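Local coordinates for putative HpcE protein (Mycolicibacterium smegmatis, PDB 6V77) that is of unknown function but has the fold of the fumarylacetoacetate hydrolase family and carries a bound zinc ion, at residues B[2-7]-B[16-21]; B[11-16]-B[56-61]; B[92-97]-B[218-223]. All blocks are in the same frame, centred on the assembly; numbering follows the deposited sequence.

Contact 1: B[2-7]-B[16-21]; sequences RLINLD and DGVVDV
I4, L6 and V18 meet through methyl groups alone, so no ring, amide, carboxylate or guanidinium presents a face or an edge between 2-7 and 16-21. V18 does the work with both branches. Its CG1 lies 3.7 Å from CG2 of I4, the two side chains crossing at about a right angle, while its CG2 approaches CD1 of L6 at 3.9 Å, tip to tip. The first torsion of V18 (chi1 -69°) sets CG1 opposite the carbonyl carbon and splays the two methyls toward residues two apart on the partner strand. I4 answers with its short branch; the long one, CG1 and CD1, makes no contact with V18. All three side chains are buried, and no hydrogen bond links the segments. Their CA atoms stay far apart, 8.2 Å for I4 and V18, because strand 9-14 runs between them and pairs antiparallel with both, forming a three-stranded meander. H11 of that middle strand touches I4 and V18, as does R58 from the loop before strand 62-63. L3 and V21 instead pack on L36 of helix 33-38, and strand 177-185 continues the sheet beyond strand 2-6.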
loop_
_atom_site.group_PDB
_atom_site.type_symbol
_atom_site.label_atom_id
_atom_site.label_comp_id
_atom_site.label_asym_id
_atom_site.label_seq_id
_atom_site.Cartn_x
_atom_site.Cartn_y
_atom_site.Cartn_z
ATOM N N ARG B 2 19.368 -18.355 -1.391
ATOM C CA ARG B 2 19.377 -16.950 -1.782
ATOM C C ARG B 2 18.712 -16.805 -3.137
ATOM O O ARG B 2 18.948 -17.609 -4.039
ATOM C CB ARG B 2 20.813 -16.385 -1.828
ATOM C CG ARG B 2 21.452 -16.280 -0.472
ATOM C CD ARG B 2 22.914 -15.793 -0.520
ATOM N NE ARG B 2 23.400 -15.646 0.844
ATOM C CZ ARG B 2 23.737 -14.491 1.402
ATOM N NH1 ARG B 2 23.687 -13.358 0.701
ATOM N NH2 ARG B 2 24.118 -14.472 2.659
ATOM N N LEU B 3 17.907 -15.753 -3.283
ATOM C CA LEU B 3 17.186 -15.452 -4.512
ATOM C C LEU B 3 17.576 -14.057 -4.988
ATOM O O LEU B 3 17.892 -13.177 -4.177
ATOM C CB LEU B 3 15.656 -15.494 -4.312
ATOM C CG LEU B 3 15.063 -16.797 -3.752
ATOM C CD1 LEU B 3 13.550 -16.681 -3.683
ATOM C CD2 LEU B 3 15.471 -17.928 -4.639
ATOM N N ILE B 4 17.540 -13.858 -6.304
ATOM C CA ILE B 4 17.840 -12.558 -6.895
ATOM C C ILE B 4 16.936 -12.367 -8.107
ATOM O O ILE B 4 16.716 -13.294 -8.896
ATOM C CB ILE B 4 19.337 -12.423 -7.253
ATOM C CG1 ILE B 4 19.687 -10.983 -7.685
ATOM C CG2 ILE B 4 19.766 -13.449 -8.293
ATOM C CD1 ILE B 4 21.200 -10.778 -7.897
ATOM N N ASN B 5 16.393 -11.166 -8.227
ATOM C CA ASN B 5 15.516 -10.775 -9.324
ATOM C C ASN B 5 16.397 -10.118 -10.383
ATOM O O ASN B 5 17.009 -9.083 -10.120
ATOM C CB ASN B 5 14.440 -9.820 -8.784
ATOM C CG ASN B 5 13.531 -9.263 -9.863
ATOM O OD1 ASN B 5 13.608 -9.674 -11.018
ATOM N ND2 ASN B 5 12.678 -8.296 -9.492
ATOM N N LEU B 6 16.523 -10.749 -11.548
ATOM C CA LEU B 6 17.352 -10.226 -12.629
ATOM C C LEU B 6 16.467 -9.957 -13.832
ATOM O O LEU B 6 15.854 -10.889 -14.369
ATOM C CB LEU B 6 18.478 -11.195 -13.000
ATOM C CG LEU B 6 19.517 -11.426 -11.900
ATOM C CD1 LEU B 6 20.441 -12.577 -12.307
ATOM C CD2 LEU B 6 20.313 -10.138 -11.639
ATOM N N ASP B 7 16.412 -8.688 -14.248
ATOM C CA ASP B 7 15.550 -8.255 -15.347
ATOM C C ASP B 7 14.124 -8.779 -15.170
ATOM O O ASP B 7 13.486 -9.233 -16.120
ATOM C CB ASP B 7 16.124 -8.687 -16.695
ATOM C CG ASP B 7 17.381 -7.935 -17.057
ATOM O OD1 ASP B 7 17.579 -6.801 -16.553
ATOM O OD2 ASP B 7 18.166 -8.470 -17.873
ATOM N N ASP B 16 28.575 -19.642 -7.308
ATOM C CA ASP B 16 28.998 -18.312 -7.724
ATOM C C ASP B 16 28.118 -17.726 -8.815
ATOM O O ASP B 16 28.327 -16.572 -9.205
ATOM C CB ASP B 16 30.450 -18.353 -8.203
ATOM C CG ASP B 16 31.349 -19.100 -7.248
ATOM O OD1 ASP B 16 31.434 -18.690 -6.070
ATOM O OD2 ASP B 16 31.949 -20.114 -7.669
ATOM N N GLY B 17 27.137 -18.481 -9.308
ATOM C CA GLY B 17 26.261 -17.984 -10.352
ATOM C C GLY B 17 24.786 -18.091 -10.002
ATOM O O GLY B 17 24.430 -18.179 -8.820
ATOM N N VAL B 18 23.911 -18.094 -11.008
ATOM C CA VAL B 18 22.468 -18.140 -10.763
ATOM C C VAL B 18 21.775 -19.072 -11.746
ATOM O O VAL B 18 22.316 -19.433 -12.792
ATOM C CB VAL B 18 21.786 -16.750 -10.840
ATOM C CG1 VAL B 18 22.207 -15.871 -9.670
ATOM C CG2 VAL B 18 22.073 -16.072 -12.181
ATOM N N VAL B 19 20.543 -19.438 -11.395
ATOM C CA VAL B 19 19.702 -20.316 -12.198
ATOM C C VAL B 19 18.315 -19.696 -12.307
ATOM O O VAL B 19 17.708 -19.343 -11.291
ATOM C CB VAL B 19 19.613 -21.725 -11.586
ATOM C CG1 VAL B 19 18.469 -22.498 -12.214
ATOM C CG2 VAL B 19 20.958 -22.454 -11.769
ATOM N N ASP B 20 17.807 -19.582 -13.534
ATOM C CA ASP B 20 16.480 -19.033 -13.771
ATOM C C ASP B 20 15.441 -20.031 -13.273
ATOM O O ASP B 20 15.410 -21.172 -13.737
ATOM C CB ASP B 20 16.295 -18.763 -15.262
ATOM C CG ASP B 20 14.960 -18.098 -15.581
ATOM O OD1 ASP B 20 14.926 -16.869 -15.755
ATOM O OD2 ASP B 20 13.935 -18.802 -15.659
ATOM N N VAL B 21 14.588 -19.610 -12.333
ATOM C CA VAL B 21 13.695 -20.564 -11.673
ATOM C C VAL B 21 12.654 -21.104 -12.648
ATOM O O VAL B 21 12.355 -22.307 -12.653
ATOM C CB VAL B 21 13.032 -19.924 -10.441
ATOM C CG1 VAL B 21 11.872 -20.810 -9.929
ATOM C CG2 VAL B 21 14.075 -19.700 -9.352
#

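Contact 2: B[11-16]-B[56-61]; sequences HLVTGD and SARVGT
V13, by its side chain, and D16, by its carbonyl, meet R58 of the irregular 56-61 run at the end of strand 9-14 and in the turn that follows; the nearest CA atoms, those of D16 and A57, are 7.8 Å apart, and G15 (phi 64°, psi -130°) followed by D16 has the backbone angles of a type II' turn. One long side chain spans the gap. R58 is modelled in two conformers, and the contacts described are those of one of them. From CG to NE its chain is extended, with CG opposite the carbonyl carbon, and this carries the guanidinium across to the hairpin. There its two terminal nitrogens part company. NH2 points an edge of the group at the backbone of D16, close to the guanidinium plane, and gives a weak hydrogen bond to D16 O at 3.3 Å, bent to 123° at the hydrogen. NH1 sits against the fork of V13, 3.4 Å from CG2 and 3.5 Å from CG1, so both methyls press on the same nitrogen while the two side chains cross obliquely. The stronger polar partner of NH1 is E182 of strand 177-185, with which it forms a salt bridge. A water near NH1 and G15 O suggests a further bridge, but its position is doubtful because it lies too close to the carbonyl. The charged end is thus shared between the turn carbonyl and E182. Backbone bonds from S56 to V18 and from T61 to D7 tether the loop at both ends. The arrangement is that of a tight beta-hairpin, strands 9-14 and 17-20 joined by a two-residue turn, with an arginine from a crossing loop laid over one of its faces.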
loop_
_atom_site.group_PDB
_atom_site.type_symbol
_atom_site.label_atom_id
_atom_site.label_comp_id
_atom_site.label_asym_id
_atom_site.label_seq_id
_atom_site.Cartn_x
_atom_site.Cartn_y
_atom_site.Cartn_z
ATOM N N HIS B 11 15.629 -15.656 -9.844
ATOM C CA HIS B 11 16.693 -16.636 -9.971
ATOM C C HIS B 11 17.091 -17.169 -8.607
ATOM O O HIS B 11 17.014 -16.464 -7.597
ATOM C CB HIS B 11 17.956 -16.029 -10.610
ATOM C CG HIS B 11 17.852 -15.815 -12.088
ATOM N ND1 HIS B 11 16.942 -14.951 -12.654
ATOM C CD2 HIS B 11 18.571 -16.333 -13.112
ATOM C CE1 HIS B 11 17.091 -14.958 -13.968
ATOM N NE2 HIS B 11 18.073 -15.791 -14.272
ATOM N N LEU B 12 17.563 -18.413 -8.608
ATOM C CA LEU B 12 18.149 -19.041 -7.437
ATOM C C LEU B 12 19.658 -18.852 -7.501
ATOM O O LEU B 12 20.261 -19.036 -8.562
ATOM C CB LEU B 12 17.771 -20.531 -7.410
ATOM C CG LEU B 12 18.100 -21.411 -6.204
ATOM C CD1 LEU B 12 17.470 -20.884 -4.930
ATOM C CD2 LEU B 12 17.631 -22.832 -6.478
ATOM N N VAL B 13 20.254 -18.432 -6.386
ATOM C CA VAL B 13 21.706 -18.329 -6.281
ATOM C C VAL B 13 22.262 -19.730 -6.062
ATOM O O VAL B 13 21.896 -20.406 -5.095
ATOM C CB VAL B 13 22.118 -17.393 -5.138
ATOM C CG1 VAL B 13 23.632 -17.556 -4.828
ATOM C CG2 VAL B 13 21.773 -15.949 -5.477
ATOM N N THR B 14 23.129 -20.177 -6.971
ATOM C CA THR B 14 23.729 -21.508 -6.907
ATOM C C THR B 14 25.234 -21.350 -7.048
ATOM O O THR B 14 25.730 -21.096 -8.151
ATOM C CB THR B 14 23.186 -22.421 -8.007
ATOM O OG1 THR B 14 23.585 -21.906 -9.285
ATOM C CG2 THR B 14 21.665 -22.500 -7.943
ATOM N N GLY B 15 25.958 -21.497 -5.942
ATOM C CA GLY B 15 27.394 -21.277 -5.990
ATOM C C GLY B 15 27.701 -19.834 -6.325
ATOM O O GLY B 15 27.159 -18.899 -5.721
ATOM N N ASP B 16 28.575 -19.642 -7.308
ATOM C CA ASP B 16 28.998 -18.312 -7.724
ATOM C C ASP B 16 28.118 -17.726 -8.815
ATOM O O ASP B 16 28.327 -16.572 -9.205
ATOM C CB ASP B 16 30.450 -18.353 -8.203
ATOM C CG ASP B 16 31.349 -19.100 -7.248
ATOM O OD1 ASP B 16 31.434 -18.690 -6.070
ATOM O OD2 ASP B 16 31.949 -20.114 -7.669
ATOM N N SER B 56 24.638 -19.821 -14.275
ATOM C CA SER B 56 25.004 -18.772 -15.213
ATOM C C SER B 56 25.499 -17.540 -14.463
ATOM O O SER B 56 25.247 -17.366 -13.268
ATOM C CB SER B 56 23.813 -18.398 -16.100
ATOM O OG SER B 56 23.303 -19.541 -16.754
ATOM N N ALA B 57 26.202 -16.672 -15.186
ATOM C CA ALA B 57 26.662 -15.419 -14.602
ATOM C C ALA B 57 25.492 -14.482 -14.323
ATOM O O ALA B 57 24.527 -14.425 -15.084
ATOM C CB ALA B 57 27.656 -14.729 -15.539
ATOM N N ARG B 58 25.580 -13.750 -13.216
ATOM C CA ARG B 58 24.598 -12.721 -12.891
ATOM C C ARG B 58 24.688 -11.610 -13.928
ATOM O O ARG B 58 25.696 -10.911 -13.981
ATOM C CB ARG B 58 24.877 -12.142 -11.505
ATOM C CG ARG B 58 24.241 -12.813 -10.309
ATOM C CD ARG B 58 24.757 -12.121 -9.047
ATOM N NE ARG B 58 24.455 -12.822 -7.795
ATOM C CZ ARG B 58 25.051 -13.944 -7.398
ATOM N NH1 ARG B 58 24.728 -14.494 -6.236
ATOM N NH2 ARG B 58 25.942 -14.538 -8.173
ATOM N N VAL B 59 23.649 -11.423 -14.744
ATOM C CA VAL B 59 23.613 -10.286 -15.660
ATOM C C VAL B 59 22.202 -9.726 -15.677
ATOM O O VAL B 59 21.230 -10.437 -15.420
ATOM C CB VAL B 59 24.064 -10.633 -17.098
ATOM C CG1 VAL B 59 25.557 -10.976 -17.139
ATOM C CG2 VAL B 59 23.213 -11.750 -17.672
ATOM N N GLY B 60 22.101 -8.437 -15.966
ATOM C CA GLY B 60 20.831 -7.739 -16.003
ATOM C C GLY B 60 20.663 -6.815 -14.808
ATOM O O GLY B 60 21.491 -6.758 -13.896
ATOM N N THR B 61 19.553 -6.082 -14.842
ATOM C CA THR B 61 19.179 -5.206 -13.741
ATOM C C THR B 61 18.806 -6.041 -12.529
ATOM O O THR B 61 17.943 -6.912 -12.625
ATOM C CB THR B 61 17.979 -4.341 -14.125
ATOM O OG1 THR B 61 18.289 -3.542 -15.273
ATOM C CG2 THR B 61 17.578 -3.432 -12.962
HETATM O O HOH W 1 27.064 -16.478 -5.824
#

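Contact 3: B[92-97]-B[218-223]; sequences EHPVIF and VSNLIA
L221 leaves helix 218-226 with its CB still 5.6 Å from CG of P94, and the gap closes only near the tip. At the first torsion (chi1 -68°) CG stands opposite the carbonyl carbon, beside the backbone N, and the chain is thereby directed from the helix toward the loop ahead of strand 95-97. CG serves as the branch point. CD1 turns aside, whereas CD2 makes all of L221's contact with the proline: it comes 3.8 Å from CG of P94 and 3.9 Å from CB of the same ring, so one methyl rests against two neighbouring ring carbons. L221 and P94 lie alongside each other with their tips pointing opposite ways, and the nearest CA atoms, those of P94 and L221, remain 7.2 Å apart. L221 also touches V75 on strand 72-76, the antiparallel partner of strand 95-97. This helix packs over the large mixed sheet of the FAH-type fold, reaching strand 118-128 with V218, which touches L124 and V126, and with I222, which touches M128. Two ligands of the zinc ion, E121 and E123, lie on strand 118-128; the side chain of L221 itself is about 11 Å from the metal. One helix position earlier, N220 extends from CB with CG opposite its backbone N (chi1 -179°), and its OD1 comes within 4.2 Å of CG of P94, a loose polar-to-apolar touch. The amide's other end has a clear partner, ND2 being hydrogen-bonded to E137. No hydrogen bond crosses between the segments. Farther along the helix, Y224 touches both H93 and P94, and L225 meets I96. The residues after P94 also face the dimer interface, where V95 and F97 pack on Q166 of the second subunit and I96 on F100 of that subunit.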
loop_
_atom_site.group_PDB
_atom_site.type_symbol
_atom_site.label_atom_id
_atom_site.label_comp_id
_atom_site.label_asym_id
_atom_site.label_seq_id
_atom_site.Cartn_x
_atom_site.Cartn_y
_atom_site.Cartn_z
ATOM N N GLU B 92 5.393 3.111 22.425
ATOM C CA GLU B 92 4.953 1.945 23.178
ATOM C C GLU B 92 4.411 0.834 22.287
ATOM O O GLU B 92 4.292 -0.304 22.746
ATOM C CB GLU B 92 3.878 2.346 24.193
ATOM N N HIS B 93 4.074 1.141 21.043
ATOM C CA HIS B 93 3.658 0.162 20.055
ATOM C C HIS B 93 4.291 0.552 18.732
ATOM O O HIS B 93 4.660 1.714 18.540
ATOM C CB HIS B 93 2.131 0.117 19.918
ATOM C CG HIS B 93 1.434 -0.194 21.201
ATOM N ND1 HIS B 93 1.268 -1.484 21.662
ATOM C CD2 HIS B 93 0.893 0.616 22.140
ATOM C CE1 HIS B 93 0.640 -1.454 22.823
ATOM N NE2 HIS B 93 0.402 -0.192 23.137
ATOM N N PRO B 94 4.421 -0.391 17.797
ATOM C CA PRO B 94 4.997 -0.057 16.488
ATOM C C PRO B 94 4.255 1.078 15.791
ATOM O O PRO B 94 3.023 1.096 15.727
ATOM C CB PRO B 94 4.868 -1.372 15.711
ATOM C CG PRO B 94 4.965 -2.435 16.797
ATOM C CD PRO B 94 4.198 -1.843 17.945
ATOM N N VAL B 95 5.031 2.023 15.265
ATOM C CA VAL B 95 4.527 3.120 14.443
ATOM C C VAL B 95 4.521 2.630 13.000
ATOM O O VAL B 95 5.574 2.275 12.464
ATOM C CB VAL B 95 5.414 4.365 14.597
ATOM C CG1 VAL B 95 4.921 5.481 13.700
ATOM C CG2 VAL B 95 5.468 4.821 16.055
ATOM N N ILE B 96 3.344 2.568 12.372
ATOM C CA ILE B 96 3.206 1.881 11.090
ATOM C C ILE B 96 2.744 2.858 10.010
ATOM O O ILE B 96 1.732 3.554 10.175
ATOM C CB ILE B 96 2.236 0.685 11.185
ATOM C CG1 ILE B 96 2.718 -0.325 12.255
ATOM C CG2 ILE B 96 2.073 0.045 9.809
ATOM C CD1 ILE B 96 4.094 -0.957 11.983
ATOM N N PHE B 97 3.463 2.873 8.890
ATOM C CA PHE B 97 3.042 3.609 7.703
ATOM C C PHE B 97 3.394 2.750 6.494
ATOM O O PHE B 97 3.653 1.549 6.614
ATOM C CB PHE B 97 3.666 5.015 7.654
ATOM C CG PHE B 97 5.124 5.035 7.952
ATOM C CD1 PHE B 97 6.048 4.917 6.933
ATOM C CD2 PHE B 97 5.581 5.179 9.251
ATOM C CE1 PHE B 97 7.415 4.932 7.212
ATOM C CE2 PHE B 97 6.947 5.183 9.533
ATOM C CZ PHE B 97 7.857 5.060 8.520
ATOM N N VAL B 218 11.423 -8.560 14.909
ATOM C CA VAL B 218 10.695 -9.019 13.726
ATOM C C VAL B 218 9.458 -9.819 14.122
ATOM O O VAL B 218 8.359 -9.588 13.604
ATOM C CB VAL B 218 11.625 -9.841 12.811
ATOM C CG1 VAL B 218 10.815 -10.556 11.732
ATOM C CG2 VAL B 218 12.676 -8.919 12.159
ATOM N N SER B 219 9.609 -10.747 15.074
ATOM C CA SER B 219 8.472 -11.593 15.441
ATOM C C SER B 219 7.349 -10.764 16.034
ATOM O O SER B 219 6.168 -11.038 15.801
ATOM C CB SER B 219 8.903 -12.668 16.444
ATOM O OG SER B 219 9.787 -13.588 15.843
ATOM N N ASN B 220 7.703 -9.767 16.838
ATOM C CA ASN B 220 6.688 -8.922 17.449
ATOM C C ASN B 220 5.979 -8.082 16.396
ATOM O O ASN B 220 4.758 -7.905 16.456
ATOM C CB ASN B 220 7.332 -8.034 18.513
ATOM C CG ASN B 220 6.329 -7.136 19.200
ATOM O OD1 ASN B 220 6.078 -6.022 18.756
ATOM N ND2 ASN B 220 5.728 -7.631 20.277
ATOM N N LEU B 221 6.731 -7.544 15.434
ATOM C CA LEU B 221 6.121 -6.799 14.337
ATOM C C LEU B 221 5.091 -7.644 13.590
ATOM O O LEU B 221 3.982 -7.186 13.308
ATOM C CB LEU B 221 7.199 -6.322 13.369
ATOM C CG LEU B 221 8.168 -5.256 13.883
ATOM C CD1 LEU B 221 9.239 -5.005 12.816
ATOM C CD2 LEU B 221 7.426 -3.947 14.253
ATOM N N ILE B 222 5.463 -8.872 13.230
ATOM C CA ILE B 222 4.555 -9.734 12.469
ATOM C C ILE B 222 3.296 -10.018 13.276
ATOM O O ILE B 222 2.171 -9.886 12.773
ATOM C CB ILE B 222 5.283 -11.021 12.053
ATOM C CG1 ILE B 222 6.307 -10.691 10.947
ATOM C CG2 ILE B 222 4.287 -12.108 11.653
ATOM C CD1 ILE B 222 7.349 -11.806 10.742
ATOM N N ALA B 223 3.464 -10.402 14.545
ATOM C CA ALA B 223 2.318 -10.648 15.417
ATOM C C ALA B 223 1.432 -9.413 15.524
ATOM O O ALA B 223 0.205 -9.489 15.349
ATOM C CB ALA B 223 2.804 -11.083 16.803
#

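Contacts 1 and 2 form one neighbourhood: their centres lie about 4 Å apart, they share D16, and their segments alternate along the chain, so strands 2-6, 9-14 and 17-20 are knitted to the later 56-61 loop. Contact 3 follows both in sequence and sits on the opposite side of the chain's centre, its centre about 31 Å from that of contact 1 and about 34 Å from that of contact 2. Even so, all three reach the large branched mixed sheet, contacts 1 and 2 at its N-terminal meander and contact 3 through strand 95-97. The sheet therefore spans the chain from this meander to the region bordering the second subunit.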